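Blood group a-and b-cleaving endo-beta-galactosidase (Streptococcus pneumoniae, PDB 2YGL) cleaves blood group A and B antigens as a family 98 endo-beta-galactosidase, the fragment here being its tandem CBM51 modules, which probably bind carbohydrate. Local coordinates at residues Val190-Leu195 / Lys241-Val246; Tyr8-Asp13 / Phe57-Gly62; Ala32-Gly37 / Gly62-Ser67. All blocks are in the same frame, centred on the assembly; numbering follows the deposited sequence.

Overall arrangement
Contacts 2 and 3 belong to the first NPCBM/NEW2 (CBM51) module and contact 1 to the second; along the chain contacts 2 and 3 interleave, and contact 1 follows both. Contacts 2 and 3 have centres about 13 Å apart, share G62 and both use strand 60-64; their segments alternate in the sequence, 8-13 and 32-37 docking in turn on consecutive parts of 57-67. Contact 1 has its centre about 46 Å from that of contact 2 and about 58 Å from that of contact 3, on the opposite side of the chain's centre. It repeats contact 2 almost residue for residue, Y191, S193, D194 and K241 answering to Y8, S10, D11 and K59, as expected of tandem modules with one fold.

Contact 1 (Val190-Leu195 / Lys241-Val246); sequences VYLSDL and KGLGTV
K241 lies across the face of Y191 and reaches D194, joining the 3-10 turn 192-194 that follows strand 189-191 to the start of strand 242-244 in the second beta-sandwich module, of the CBM51 (NPCBM/NEW2) type. Both strands pair with strand 343-352 of the same antiparallel sheet.

The aromatic part is a CH-pi contact: K241 CG stands 3.7 Å from the centroid of the Y191 ring, only 2° off its normal. K241 CB leans over the CD1 side of the ring, and the two side chains cross at about a right angle. Two successive bends in the lysine chain, at chi2 and chi3, fold it back over the ring and bring K241 CE to the CG and CD2 side of Y191. The phenol end is held elsewhere, Y191 OH bonding to the carbonyl of L182 in helix 179-184.

The polar part centres on the ammonium group. K241 NZ makes a salt bridge of 2.7 Å to D194 OD1, meeting it on the syn side but 30° out of the carboxylate plane. A water spans the same pair, donating to D194 OD2 and accepting from NZ. D214 supplies a second carboxylate to NZ and also takes the S193 hydroxyl and the G242 amide, so two acidic groups probably keep the lysine charged.

The apolar contacts face strand 251-256 of the other sheet, where Y255 touches both L192 and L243. L192 CD2 meets L243 CD1 at 3.9 Å. L243 CD2 packs against S193, 4.1 Å from its CA. At G242 the strand backbone comes close to the turn, S193 CB resting 3.4 Å from G242 O.

Contact 2 (Tyr8-Asp13 / Phe57-Gly62); sequences YLSDMD and FDKGIG
K59 folds over the ring of Y8 and ends at D11, tying the 3-10 turn 9-11 to the head of strand 60-64 in the first CBM51 module.

In the CH-pi contact, K59 CG sits 3.7 Å from the Y8 ring centroid, over its centre, while K59 CB approaches Y8 CD1 and K59 CE lies near Y8 CG and CD2. Successive bends at chi2 and chi3 (-67° and -74°) return the chain across the ring.

Of the charged contacts, K59 NZ to D11 OD1 is a 2.8 Å salt bridge, entered on the syn side with the nitrogen 32° out of the carboxylate plane. A water donates to D11 OD2 at 2.6 Å and takes a weak bond from NZ. D31 forms a second salt bridge with NZ and accepts from S10 OG and G60 N, linking turn, lysine and strand.

Among the apolar atoms, I61 CD1 packs 3.8 Å from S10 CA, and I61 CG1 faces L9 CB.

Backbone bonds from L9, K59 and I61 to A166, D165 and F163 fasten both segments to strand 160-171, while Y73 of strand 69-74 touches L9 and I61 from the other sheet.

Contact 3 (Ala32-Gly37 / Gly62-Ser67); sequences APFTTG and GTVADS
The F34 ring has G62 O at its edge, close to the ring plane and 3.7 Å from F34 CD2; T35 OG1, hydrogen-bonded to E160 OE2, is also at an edge. V64 CG2 comes to the ring obliquely, 3.4 Å from F34 CD1, and the two side chains cross at about a right angle. H19 adds a second ring, tilted about 55° to that of F34. The extended first torsion of F34 (chi1 -178°) sends the ring from helix 34-39 onto strand 60-64 of the first CBM51 (NPCBM/NEW2) beta-sandwich, with F34 CB against T63 C. The V64 side chain lies about 8 Å from the calcium ion bound at V102, A152, H155 and D159.

At the other end the backbones meet closely. P33, at the N-cap position, has its CA 4.4 Å from G62 CA, and A32 O receives a CA-H...O contact from G62 CA at 3.4 Å, an approach made over the bare backbone of glycine.

A water accepts from F34 N and lies 2.9 Å from T63 O. The chemistry is thus that of a buried junction held by packing and by CH and ring-edge approaches to carbonyls, with a water serving the F34 amide.

Contact 1 (Val190-Leu195 / Lys241-Val246)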
ATOM      1  N   VAL A 190     -15.784  -4.849  -7.296  1.00 20.52           N
ATOM      2  CA  VAL A 190     -17.059  -5.362  -7.780  1.00 19.60           C
ATOM      3  C   VAL A 190     -16.956  -6.883  -7.899  1.00 19.21           C
ATOM      4  O   VAL A 190     -16.107  -7.400  -8.634  1.00 18.90           O
ATOM      5  CB  VAL A 190     -17.460  -4.723  -9.134  1.00 19.71           C
ATOM      6  CG1 VAL A 190     -18.661  -5.432  -9.750  1.00 19.58           C
ATOM      7  CG2 VAL A 190     -17.762  -3.237  -8.953  1.00 20.02           C
ATOM      8  N   TYR A 191     -17.809  -7.587  -7.154  1.00 18.41           N
ATOM      9  CA  TYR A 191     -17.846  -9.048  -7.181  1.00 17.76           C
ATOM     10  C   TYR A 191     -18.311  -9.560  -8.539  1.00 17.06           C
ATOM     11  O   TYR A 191     -19.291  -9.060  -9.099  1.00 16.55           O
ATOM     12  CB  TYR A 191     -18.760  -9.597  -6.081  1.00 17.90           C
ATOM     13  CG  TYR A 191     -18.272  -9.318  -4.684  1.00 18.39           C
ATOM     14  CD1 TYR A 191     -17.183 -10.010  -4.158  1.00 19.21           C
ATOM     15  CD2 TYR A 191     -18.898  -8.361  -3.885  1.00 19.39           C
ATOM     16  CE1 TYR A 191     -16.726  -9.757  -2.874  1.00 20.05           C
ATOM     17  CE2 TYR A 191     -18.450  -8.101  -2.596  1.00 19.85           C
ATOM     18  CZ  TYR A 191     -17.364  -8.802  -2.099  1.00 20.45           C
ATOM     19  OH  TYR A 191     -16.911  -8.557  -0.828  1.00 21.32           O
ATOM     20  N   LEU A 192     -17.603 -10.559  -9.057  1.00 16.48           N
ATOM     21  CA  LEU A 192     -17.941 -11.151 -10.353  1.00 16.01           C
ATOM     22  C   LEU A 192     -19.357 -11.723 -10.377  1.00 15.79           C
ATOM     23  O   LEU A 192     -20.070 -11.581 -11.373  1.00 15.57           O
ATOM     24  CB  LEU A 192     -16.912 -12.210 -10.758  1.00 15.80           C
ATOM     25  CG  LEU A 192     -15.704 -11.719 -11.563  1.00 15.87           C
ATOM     26  CD1 LEU A 192     -14.783 -10.810 -10.750  1.00 15.43           C
ATOM     27  CD2 LEU A 192     -14.924 -12.902 -12.099  1.00 15.78           C
ATOM     28  N   SER A 193     -19.764 -12.335  -9.266  1.00 15.58           N
ATOM     29  CA  SER A 193     -21.112 -12.894  -9.121  1.00 15.74           C
ATOM     30  C   SER A 193     -22.228 -11.837  -9.129  1.00 16.01           C
ATOM     31  O   SER A 193     -23.410 -12.180  -9.180  1.00 15.94           O
ATOM     32  CB  SER A 193     -21.204 -13.752  -7.856  1.00 15.63           C
ATOM     33  OG  SER A 193     -20.893 -12.994  -6.700  1.00 15.21           O
ATOM     34  N   ASP A 194     -21.852 -10.562  -9.077  1.00 16.34           N
ATOM     35  CA  ASP A 194     -22.815  -9.470  -9.215  1.00 16.91           C
ATOM     36  C   ASP A 194     -22.896  -8.965 -10.658  1.00 17.04           C
ATOM     37  O   ASP A 194     -23.597  -7.994 -10.943  1.00 17.20           O
ATOM     38  CB  ASP A 194     -22.470  -8.321  -8.262  1.00 16.92           C
ATOM     39  CG  ASP A 194     -22.750  -8.657  -6.810  1.00 17.69           C
ATOM     40  OD1 ASP A 194     -23.504  -9.621  -6.543  1.00 18.69           O
ATOM     41  OD2 ASP A 194     -22.214  -7.949  -5.930  1.00 18.85           O
ATOM     42  N   LEU A 195     -22.189  -9.641 -11.562  1.00 17.15           N
ATOM     43  CA  LEU A 195     -22.134  -9.251 -12.970  1.00 17.44           C
ATOM     44  C   LEU A 195     -22.731 -10.312 -13.895  1.00 17.47           C
ATOM     45  O   LEU A 195     -22.858 -11.481 -13.520  1.00 17.34           O
ATOM     46  CB  LEU A 195     -20.686  -8.967 -13.384  1.00 17.31           C
ATOM     47  CG  LEU A 195     -19.883  -7.917 -12.609  1.00 17.56           C
ATOM     48  CD1 LEU A 195     -18.409  -8.011 -12.985  1.00 17.03           C
ATOM     49  CD2 LEU A 195     -20.415  -6.514 -12.858  1.00 16.98           C
ATOM     50  N   LYS A 241     -19.262 -14.448  -1.076  1.00 17.57           N
ATOM     51  CA  LYS A 241     -19.398 -14.227  -2.512  1.00 16.88           C
ATOM     52  C   LYS A 241     -18.437 -15.107  -3.304  1.00 16.26           C
ATOM     53  O   LYS A 241     -17.381 -15.493  -2.802  1.00 16.04           O
ATOM     54  CB  LYS A 241     -19.144 -12.751  -2.860  1.00 16.89           C
ATOM     55  CG  LYS A 241     -19.991 -11.731  -2.090  1.00 16.78           C
ATOM     56  CD  LYS A 241     -21.447 -11.717  -2.546  1.00 16.74           C
ATOM     57  CE  LYS A 241     -21.623 -11.018  -3.883  1.00 15.74           C
ATOM     58  NZ  LYS A 241     -23.022 -11.152  -4.355  1.00 16.08           N
ATOM     59  N   GLY A 242     -18.807 -15.408  -4.547  1.00 15.61           N
ATOM     60  CA  GLY A 242     -17.933 -16.156  -5.444  1.00 14.91           C
ATOM     61  C   GLY A 242     -18.639 -16.877  -6.575  1.00 14.48           C
ATOM     62  O   GLY A 242     -19.826 -16.670  -6.809  1.00 14.34           O
ATOM     63  N   LEU A 243     -17.894 -17.729  -7.273  1.00 14.21           N
ATOM     64  CA  LEU A 243     -18.410 -18.462  -8.430  1.00 13.80           C
ATOM     65  C   LEU A 243     -18.171 -19.961  -8.267  1.00 13.68           C
ATOM     66  O   LEU A 243     -17.111 -20.377  -7.799  1.00 13.52           O
ATOM     67  CB  LEU A 243     -17.749 -17.966  -9.723  1.00 13.49           C
ATOM     68  CG  LEU A 243     -17.975 -16.507 -10.137  1.00 13.69           C
ATOM     69  CD1 LEU A 243     -16.978 -16.078 -11.212  1.00 12.95           C
ATOM     70  CD2 LEU A 243     -19.409 -16.275 -10.602  1.00 13.48           C
ATOM     71  N   GLY A 244     -19.161 -20.758  -8.659  1.00 13.53           N
ATOM     72  CA  GLY A 244     -19.077 -22.213  -8.562  1.00 13.44           C
ATOM     73  C   GLY A 244     -19.242 -22.865  -9.919  1.00 13.48           C
ATOM     74  O   GLY A 244     -20.257 -22.669 -10.592  1.00 13.07           O
ATOM     75  N   THR A 245     -18.235 -23.636 -10.320  1.00 13.61           N
ATOM     76  CA  THR A 245     -18.233 -24.289 -11.629  1.00 13.78           C
ATOM     77  C   THR A 245     -17.733 -25.733 -11.556  1.00 14.08           C
ATOM     78  O   THR A 245     -17.307 -26.199 -10.496  1.00 14.07           O
ATOM     79  CB  THR A 245     -17.402 -23.477 -12.666  1.00 13.70           C
ATOM     80  OG1 THR A 245     -17.653 -23.978 -13.982  1.00 13.48           O
ATOM     81  CG2 THR A 245     -15.904 -23.548 -12.370  1.00 13.45           C
ATOM     82  N   VAL A 246     -17.822 -26.437 -12.683  1.00 14.39           N
ATOM     83  CA  VAL A 246     -17.208 -27.750 -12.836  1.00 14.76           C
ATOM     84  C   VAL A 246     -16.144 -27.660 -13.926  1.00 14.93           C
ATOM     85  O   VAL A 246     -16.433 -27.249 -15.052  1.00 14.95           O
ATOM     86  CB  VAL A 246     -18.248 -28.849 -13.173  1.00 14.86           C
ATOM     87  CG1 VAL A 246     -17.558 -30.179 -13.497  1.00 14.49           C
ATOM     88  CG2 VAL A 246     -19.224 -29.029 -12.012  1.00 14.54           C
TER
HETATM   89  O   HOH W   1     -23.493  -8.202  -3.670  1.00 26.32           O

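Contact 2 (Tyr8-Asp13 / Phe57-Gly62)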
ATOM      1  N   TYR A   8       1.509  14.403   8.366  1.00 25.99           N
ATOM      2  CA  TYR A   8       2.466  15.383   8.866  1.00 25.80           C
ATOM      3  C   TYR A   8       3.241  14.822  10.050  1.00 25.64           C
ATOM      4  O   TYR A   8       2.662  14.157  10.915  1.00 25.41           O
ATOM      5  CB  TYR A   8       1.761  16.682   9.261  1.00 25.74           C
ATOM      6  CG  TYR A   8       1.122  17.408   8.098  1.00 25.77           C
ATOM      7  CD1 TYR A   8       1.901  18.113   7.180  1.00 25.89           C
ATOM      8  CD2 TYR A   8      -0.260  17.391   7.918  1.00 26.03           C
ATOM      9  CE1 TYR A   8       1.321  18.782   6.110  1.00 26.33           C
ATOM     10  CE2 TYR A   8      -0.854  18.059   6.849  1.00 26.30           C
ATOM     11  CZ  TYR A   8      -0.056  18.752   5.950  1.00 26.35           C
ATOM     12  OH  TYR A   8      -0.631  19.416   4.892  1.00 26.74           O
ATOM     13  N   LEU A   9       4.548  15.086  10.080  1.00 25.35           N
ATOM     14  CA  LEU A   9       5.397  14.650  11.190  1.00 25.21           C
ATOM     15  C   LEU A   9       4.905  15.221  12.521  1.00 25.12           C
ATOM     16  O   LEU A   9       4.939  14.537  13.545  1.00 25.06           O
ATOM     17  CB  LEU A   9       6.865  15.035  10.959  1.00 25.16           C
ATOM     18  CG  LEU A   9       7.654  14.396   9.809  1.00 25.24           C
ATOM     19  CD1 LEU A   9       9.085  14.895   9.838  1.00 24.94           C
ATOM     20  CD2 LEU A   9       7.632  12.875   9.864  1.00 24.97           C
ATOM     21  N   SER A  10       4.432  16.467  12.485  1.00 25.05           N
ATOM     22  CA  SER A  10       3.895  17.144  13.665  1.00 25.08           C
ATOM     23  C   SER A  10       2.587  16.529  14.171  1.00 25.19           C
ATOM     24  O   SER A  10       2.107  16.882  15.250  1.00 25.24           O
ATOM     25  CB  SER A  10       3.711  18.637  13.385  1.00 25.00           C
ATOM     26  OG  SER A  10       2.831  18.858  12.297  1.00 24.73           O
ATOM     27  N   ASP A  11       2.018  15.614  13.386  1.00 25.25           N
ATOM     28  CA  ASP A  11       0.851  14.841  13.804  1.00 25.44           C
ATOM     29  C   ASP A  11       1.253  13.446  14.290  1.00 25.66           C
ATOM     30  O   ASP A  11       0.405  12.662  14.720  1.00 25.75           O
ATOM     31  CB  ASP A  11      -0.176  14.744  12.667  1.00 25.31           C
ATOM     32  CG  ASP A  11      -0.823  16.082  12.336  1.00 25.06           C
ATOM     33  OD1 ASP A  11      -0.906  16.960  13.224  1.00 25.22           O
ATOM     34  OD2 ASP A  11      -1.260  16.257  11.182  1.00 24.48           O
ATOM     35  N   MET A  12       2.549  13.144  14.221  1.00 25.77           N
ATOM     36  CA  MET A  12       3.078  11.869  14.701  1.00 26.00           C
ATOM     37  C   MET A  12       3.853  12.059  16.000  1.00 25.92           C
ATOM     38  O   MET A  12       4.137  13.186  16.407  1.00 26.08           O
ATOM     39  CB  MET A  12       3.988  11.219  13.653  1.00 26.01           C
ATOM     40  CG  MET A  12       3.396  11.138  12.259  1.00 26.75           C
ATOM     41  SD  MET A  12       4.535  10.369  11.095  1.00 28.44           S
ATOM     42  CE  MET A  12       4.192  11.328   9.636  1.00 28.76           C
ATOM     43  N   ASP A  13       4.188  10.947  16.646  1.00 25.95           N
ATOM     44  CA  ASP A  13       5.002  10.969  17.854  1.00 25.91           C
ATOM     45  C   ASP A  13       6.428  10.581  17.495  1.00 25.58           C
ATOM     46  O   ASP A  13       6.657   9.503  16.941  1.00 25.65           O
ATOM     47  CB  ASP A  13       4.440   9.999  18.901  1.00 26.06           C
ATOM     48  CG  ASP A  13       2.947  10.175  19.130  1.00 26.72           C
ATOM     49  OD1 ASP A  13       2.503  11.314  19.389  1.00 27.62           O
ATOM     50  OD2 ASP A  13       2.214   9.167  19.060  1.00 28.24           O
ATOM     51  N   PHE A  57       3.587  28.710   7.020  1.00 24.13           N
ATOM     52  CA  PHE A  57       3.233  27.293   6.999  1.00 23.47           C
ATOM     53  C   PHE A  57       2.425  26.938   8.239  1.00 23.11           C
ATOM     54  O   PHE A  57       2.827  27.263   9.356  1.00 23.01           O
ATOM     55  CB  PHE A  57       4.498  26.425   6.972  1.00 23.39           C
ATOM     56  CG  PHE A  57       5.337  26.581   5.731  1.00 23.05           C
ATOM     57  CD1 PHE A  57       6.250  27.629   5.611  1.00 22.74           C
ATOM     58  CD2 PHE A  57       5.240  25.657   4.693  1.00 22.64           C
ATOM     59  CE1 PHE A  57       7.040  27.765   4.467  1.00 22.74           C
ATOM     60  CE2 PHE A  57       6.026  25.784   3.545  1.00 22.90           C
ATOM     61  CZ  PHE A  57       6.927  26.840   3.433  1.00 22.52           C
ATOM     62  N   ASP A  58       1.293  26.265   8.039  1.00 22.79           N
ATOM     63  CA  ASP A  58       0.474  25.765   9.150  1.00 22.42           C
ATOM     64  C   ASP A  58       1.148  24.605   9.888  1.00 21.96           C
ATOM     65  O   ASP A  58       1.005  24.470  11.105  1.00 21.81           O
ATOM     66  CB  ASP A  58      -0.903  25.305   8.651  1.00 22.61           C
ATOM     67  CG  ASP A  58      -1.804  26.456   8.233  1.00 23.05           C
ATOM     68  OD1 ASP A  58      -1.603  27.601   8.688  1.00 24.03           O
ATOM     69  OD2 ASP A  58      -2.736  26.206   7.444  1.00 24.41           O
ATOM     70  N   LYS A  59       1.870  23.770   9.142  1.00 21.49           N
ATOM     71  CA  LYS A  59       2.446  22.538   9.686  1.00 21.05           C
ATOM     72  C   LYS A  59       3.969  22.509   9.589  1.00 20.79           C
ATOM     73  O   LYS A  59       4.554  23.092   8.675  1.00 20.62           O
ATOM     74  CB  LYS A  59       1.865  21.308   8.975  1.00 21.11           C
ATOM     75  CG  LYS A  59       0.329  21.249   8.901  1.00 21.49           C
ATOM     76  CD  LYS A  59      -0.324  21.069  10.274  1.00 20.98           C
ATOM     77  CE  LYS A  59      -0.152  19.656  10.808  1.00 20.89           C
ATOM     78  NZ  LYS A  59      -0.615  19.541  12.218  1.00 20.43           N
ATOM     79  N   GLY A  60       4.602  21.819  10.536  1.00 20.42           N
ATOM     80  CA  GLY A  60       6.049  21.639  10.515  1.00 19.96           C
ATOM     81  C   GLY A  60       6.668  21.329  11.863  1.00 19.57           C
ATOM     82  O   GLY A  60       5.967  21.192  12.870  1.00 19.37           O
ATOM     83  N   ILE A  61       7.994  21.208  11.863  1.00 19.17           N
ATOM     84  CA  ILE A  61       8.778  20.953  13.067  1.00 18.78           C
ATOM     85  C   ILE A  61       9.802  22.074  13.245  1.00 18.52           C
ATOM     86  O   ILE A  61      10.541  22.402  12.314  1.00 18.53           O
ATOM     87  CB  ILE A  61       9.501  19.572  12.995  1.00 18.69           C
ATOM     88  CG1 ILE A  61       8.500  18.414  12.829  1.00 18.74           C
ATOM     89  CG2 ILE A  61      10.395  19.351  14.207  1.00 18.69           C
ATOM     90  CD1 ILE A  61       7.517  18.220  13.987  1.00 18.46           C
ATOM     91  N   GLY A  62       9.836  22.656  14.441  1.00 18.33           N
ATOM     92  CA  GLY A  62      10.769  23.735  14.763  1.00 18.27           C
ATOM     93  C   GLY A  62      11.770  23.336  15.831  1.00 18.20           C
ATOM     94  O   GLY A  62      11.391  22.952  16.938  1.00 18.14           O
TER
HETATM   95  O   HOH W   2      -3.210  18.009  10.996  1.00 35.53           O

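Contact 3 (Ala32-Gly37 / Gly62-Ser67)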
ATOM      1  N   ALA A  32       5.256  25.224  14.934  1.00 18.30           N
ATOM      2  CA  ALA A  32       5.758  26.511  15.405  1.00 18.07           C
ATOM      3  C   ALA A  32       7.286  26.530  15.363  1.00 17.89           C
ATOM      4  O   ALA A  32       7.920  25.473  15.462  1.00 17.84           O
ATOM      5  CB  ALA A  32       5.263  26.791  16.828  1.00 18.07           C
ATOM      6  N   PRO A  33       7.887  27.730  15.207  1.00 17.75           N
ATOM      7  CA  PRO A  33       9.334  27.872  15.394  1.00 17.58           C
ATOM      8  C   PRO A  33       9.704  27.510  16.832  1.00 17.48           C
ATOM      9  O   PRO A  33       8.853  27.610  17.722  1.00 17.42           O
ATOM     10  CB  PRO A  33       9.577  29.365  15.151  1.00 17.66           C
ATOM     11  CG  PRO A  33       8.407  29.823  14.342  1.00 17.67           C
ATOM     12  CD  PRO A  33       7.254  29.002  14.812  1.00 17.63           C
ATOM     13  N   PHE A  34      10.949  27.093  17.057  1.00 17.17           N
ATOM     14  CA  PHE A  34      11.356  26.601  18.377  1.00 17.17           C
ATOM     15  C   PHE A  34      11.197  27.625  19.500  1.00 17.42           C
ATOM     16  O   PHE A  34      10.517  27.355  20.486  1.00 17.58           O
ATOM     17  CB  PHE A  34      12.790  26.060  18.360  1.00 16.89           C
ATOM     18  CG  PHE A  34      13.245  25.492  19.683  1.00 16.53           C
ATOM     19  CD1 PHE A  34      13.798  26.320  20.662  1.00 16.02           C
ATOM     20  CD2 PHE A  34      13.121  24.132  19.951  1.00 16.04           C
ATOM     21  CE1 PHE A  34      14.224  25.799  21.884  1.00 16.08           C
ATOM     22  CE2 PHE A  34      13.541  23.600  21.171  1.00 15.86           C
ATOM     23  CZ  PHE A  34      14.094  24.433  22.139  1.00 15.72           C
ATOM     24  N   THR A  35      11.834  28.786  19.351  1.00 17.68           N
ATOM     25  CA  THR A  35      11.889  29.777  20.428  1.00 18.15           C
ATOM     26  C   THR A  35      10.549  30.473  20.688  1.00 18.45           C
ATOM     27  O   THR A  35      10.112  30.550  21.838  1.00 18.57           O
ATOM     28  CB  THR A  35      13.036  30.794  20.219  1.00 17.95           C
ATOM     29  OG1 THR A  35      14.284  30.097  20.252  1.00 18.07           O
ATOM     30  CG2 THR A  35      13.045  31.860  21.315  1.00 18.18           C
ATOM     31  N   THR A  36       9.897  30.958  19.629  1.00 18.78           N
ATOM     32  CA  THR A  36       8.579  31.592  19.759  1.00 19.21           C
ATOM     33  C   THR A  36       7.525  30.597  20.238  1.00 19.66           C
ATOM     34  O   THR A  36       6.671  30.938  21.058  1.00 19.90           O
ATOM     35  CB  THR A  36       8.086  32.225  18.434  1.00 19.20           C
ATOM     36  OG1 THR A  36       7.982  31.213  17.426  1.00 18.76           O
ATOM     37  CG2 THR A  36       9.025  33.326  17.960  1.00 19.22           C
ATOM     38  N   GLY A  37       7.590  29.373  19.715  1.00 20.05           N
ATOM     39  CA  GLY A  37       6.670  28.305  20.104  1.00 20.57           C
ATOM     40  C   GLY A  37       6.792  27.937  21.570  1.00 21.08           C
ATOM     41  O   GLY A  37       5.784  27.721  22.242  1.00 20.85           O
ATOM     42  N   GLY A  62       9.836  22.656  14.441  1.00 18.33           N
ATOM     43  CA  GLY A  62      10.769  23.735  14.763  1.00 18.27           C
ATOM     44  C   GLY A  62      11.770  23.336  15.831  1.00 18.20           C
ATOM     45  O   GLY A  62      11.391  22.952  16.938  1.00 18.14           O
ATOM     46  N   THR A  63      13.054  23.429  15.493  1.00 18.17           N
ATOM     47  CA  THR A  63      14.127  23.044  16.407  1.00 18.01           C
ATOM     48  C   THR A  63      15.239  24.095  16.469  1.00 18.01           C
ATOM     49  O   THR A  63      15.210  25.091  15.738  1.00 18.07           O
ATOM     50  CB  THR A  63      14.721  21.653  16.030  1.00 18.01           C
ATOM     51  OG1 THR A  63      15.582  21.190  17.077  1.00 17.74           O
ATOM     52  CG2 THR A  63      15.502  21.713  14.707  1.00 17.90           C
ATOM     53  N   VAL A  64      16.198  23.869  17.363  1.00 17.85           N
ATOM     54  CA  VAL A  64      17.471  24.579  17.349  1.00 17.80           C
ATOM     55  C   VAL A  64      18.561  23.559  17.009  1.00 17.96           C
ATOM     56  O   VAL A  64      18.625  22.482  17.609  1.00 17.70           O
ATOM     57  CB  VAL A  64      17.770  25.271  18.706  1.00 17.90           C
ATOM     58  CG1 VAL A  64      19.198  25.813  18.745  1.00 17.50           C
ATOM     59  CG2 VAL A  64      16.777  26.393  18.960  1.00 17.46           C
ATOM     60  N   ALA A  65      19.399  23.898  16.032  1.00 18.03           N
ATOM     61  CA  ALA A  65      20.468  23.011  15.581  1.00 18.47           C
ATOM     62  C   ALA A  65      21.507  22.753  16.674  1.00 18.84           C
ATOM     63  O   ALA A  65      21.731  23.594  17.550  1.00 18.80           O
ATOM     64  CB  ALA A  65      21.128  23.577  14.327  1.00 18.27           C
ATOM     65  N   ASP A  66      22.121  21.574  16.624  1.00 19.35           N
ATOM     66  CA  ASP A  66      23.220  21.227  17.522  1.00 19.90           C
ATOM     67  C   ASP A  66      24.323  20.540  16.710  1.00 20.05           C
ATOM     68  O   ASP A  66      24.581  20.935  15.573  1.00 20.03           O
ATOM     69  CB  ASP A  66      22.729  20.347  18.678  1.00 20.14           C
ATOM     70  CG  ASP A  66      23.469  20.620  19.983  1.00 20.65           C
ATOM     71  OD1 ASP A  66      24.385  21.470  19.995  1.00 21.47           O
ATOM     72  OD2 ASP A  66      23.128  19.988  21.003  1.00 21.25           O
ATOM     73  N   SER A  67      24.963  19.517  17.272  1.00 20.30           N
ATOM     74  CA  SER A  67      26.048  18.829  16.562  1.00 20.57           C
ATOM     75  C   SER A  67      25.964  17.292  16.560  1.00 20.43           C
ATOM     76  O   SER A  67      26.894  16.626  17.011  1.00 20.68           O
ATOM     77  CB  SER A  67      27.409  19.294  17.099  1.00 20.73           C
ATOM     78  OG  SER A  67      27.690  20.618  16.678  1.00 21.39           O
TER
HETATM   79  O   HOH W   3      12.930  26.777  15.081  1.00 13.50           O